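Local coordinates for major pollen allergen Pla l 1 (Plantago lanceolata, PDB 4Z8W), which is a secreted major allergen of plantain pollen in the Ole e 1-like family and probably binds zinc ions, at residues D85-P90 with S121-K125. Sequence-based numbering, arbitrary orientation.
Sequences DCSEIP and SFRAK
OE1 of E88 takes two hydrogen bonds from the edge of the R123 guanidinium, at 2.7 Å from NE and 3.0 Å from NH2, together a salt bridge. OE1 lies in the guanidinium plane, the carboxylate is turned 63° against it, and both N-H groups converge on this one oxygen. The bend at chi3 of R123 (66°) swings the guanidinium into line with this oxygen, and CB of P90 lies 3.8 Å from CZ, over one face. OE2 of E88 makes a weak hydrogen bond to H21; both residues are assigned to zinc binding. Beneath the side chains E88 and R123 form a single antiparallel hydrogen-bonded bridge, E88 N to R123 O (3.3 Å) and R123 N to E88 O (3.0 Å). One water also reaches R123 O from S87 N; a second links D85 O to K125 N. CG1 of I89 lies 3.6 Å from CE1 of the buried F122, and SG of C86, disulfide-bonded to C17, packs near F122 CB. The loop between strands 74-80 and 100-102 is thus fastened to residues 121-123 of strand 114-123, which runs parallel to strand 8-18, while I89 and F122 both rest on L78 of strand 74-80.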
loop_
_atom_site.group_PDB
_atom_site.type_symbol
_atom_site.label_atom_id
_atom_site.label_comp_id
_atom_site.label_asym_id
_atom_site.label_seq_id
_atom_site.Cartn_x
_atom_site.Cartn_y
_atom_site.Cartn_z
ATOM N N ASP A 85 18.106 -4.522 -1.440
ATOM C CA ASP A 85 18.596 -3.615 -0.391
ATOM C C ASP A 85 17.458 -2.818 0.349
ATOM O O ASP A 85 17.724 -2.036 1.250
ATOM C CB ASP A 85 19.571 -2.634 -1.052
ATOM C CG ASP A 85 18.903 -1.807 -2.106
ATOM O OD1 ASP A 85 18.091 -2.392 -2.835
ATOM O OD2 ASP A 85 19.187 -0.594 -2.234
ATOM N N CYS A 86 16.210 -2.987 -0.056
ATOM C CA CYS A 86 15.159 -2.197 0.573
ATOM C C CYS A 86 13.888 -3.068 0.602
ATOM O O CYS A 86 12.951 -2.804 -0.167
ATOM C CB CYS A 86 14.996 -0.886 -0.198
ATOM S SG CYS A 86 13.922 0.314 0.710
ATOM N N SER A 87 13.847 -4.057 1.502
ATOM C CA SER A 87 12.758 -5.042 1.546
ATOM C C SER A 87 12.206 -5.285 2.943
ATOM O O SER A 87 11.347 -6.168 3.088
ATOM C CB SER A 87 13.198 -6.368 0.951
ATOM O OG SER A 87 14.432 -6.867 1.525
ATOM N N GLU A 88 12.619 -4.520 3.978
ATOM C CA GLU A 88 11.922 -4.715 5.275
ATOM C C GLU A 88 10.555 -4.181 5.125
ATOM O O GLU A 88 10.394 -3.173 4.450
ATOM C CB GLU A 88 12.509 -3.932 6.480
ATOM C CG GLU A 88 13.865 -4.381 6.859
ATOM C CD GLU A 88 14.378 -3.686 8.095
ATOM O OE1 GLU A 88 13.852 -2.607 8.501
ATOM O OE2 GLU A 88 15.385 -4.220 8.613
ATOM N N ILE A 89 9.620 -4.800 5.857
ATOM C CA ILE A 89 8.298 -4.292 6.115
ATOM C C ILE A 89 8.272 -3.966 7.621
ATOM O O ILE A 89 8.170 -4.828 8.497
ATOM C CB ILE A 89 7.185 -5.311 5.738
ATOM C CG1 ILE A 89 7.257 -5.596 4.234
ATOM C CG2 ILE A 89 5.806 -4.778 6.194
ATOM C CD1 ILE A 89 6.327 -6.679 3.621
ATOM N N PRO A 90 8.378 -2.672 7.922
ATOM C CA PRO A 90 8.527 -2.176 9.280
ATOM C C PRO A 90 7.230 -2.452 10.066
ATOM O O PRO A 90 6.192 -1.956 9.674
ATOM C CB PRO A 90 8.761 -0.668 9.060
ATOM C CG PRO A 90 8.102 -0.366 7.735
ATOM C CD PRO A 90 8.421 -1.606 6.911
ATOM N N SER A 121 5.791 2.101 2.564
ATOM C CA SER A 121 7.197 1.983 2.241
ATOM C C SER A 121 7.817 0.637 2.692
ATOM O O SER A 121 7.524 0.109 3.755
ATOM C CB SER A 121 7.985 3.193 2.873
ATOM O OG SER A 121 7.835 3.157 4.312
ATOM N N PHE A 122 8.697 0.110 1.876
ATOM C CA PHE A 122 9.714 -0.797 2.357
ATOM C C PHE A 122 10.887 0.025 2.969
ATOM O O PHE A 122 11.040 1.209 2.715
ATOM C CB PHE A 122 10.259 -1.573 1.144
ATOM C CG PHE A 122 9.307 -2.601 0.590
ATOM C CD1 PHE A 122 9.021 -3.756 1.324
ATOM C CD2 PHE A 122 8.627 -2.380 -0.614
ATOM C CE1 PHE A 122 8.098 -4.711 0.861
ATOM C CE2 PHE A 122 7.751 -3.357 -1.122
ATOM C CZ PHE A 122 7.511 -4.529 -0.407
ATOM N N ARG A 123 11.754 -0.643 3.722
ATOM C CA ARG A 123 12.791 0.069 4.465
ATOM C C ARG A 123 14.177 -0.542 4.245
ATOM O O ARG A 123 14.295 -1.724 4.167
ATOM C CB ARG A 123 12.391 0.168 5.940
ATOM C CG ARG A 123 13.439 0.982 6.778
ATOM C CD ARG A 123 12.914 1.128 8.206
ATOM N NE ARG A 123 12.818 -0.120 8.921
ATOM C CZ ARG A 123 12.370 -0.214 10.172
ATOM N NH1 ARG A 123 11.874 0.868 10.802
ATOM N NH2 ARG A 123 12.371 -1.370 10.769
ATOM N N ALA A 124 15.177 0.315 4.016
ATOM C CA ALA A 124 16.524 -0.080 3.881
ATOM C C ALA A 124 17.116 -0.620 5.200
ATOM O O ALA A 124 16.563 -0.431 6.288
ATOM C CB ALA A 124 17.366 1.067 3.288
ATOM N N LYS A 125 18.265 -1.269 5.080
ATOM C CA LYS A 125 18.966 -1.839 6.200
ATOM C C LYS A 125 19.913 -0.803 6.800
ATOM O O LYS A 125 20.456 -1.044 7.845
ATOM C CB LYS A 125 19.843 -3.018 5.711
ATOM C CG LYS A 125 19.132 -3.926 4.704
ATOM C CD LYS A 125 19.910 -5.209 4.445
ATOM C CE LYS A 125 19.435 -6.260 5.406
ATOM N NZ LYS A 125 20.000 -7.540 4.950
HETATM O O HOH W 1 19.957 -1.189 2.681
HETATM O O HOH W 2 16.051 -4.093 3.466
#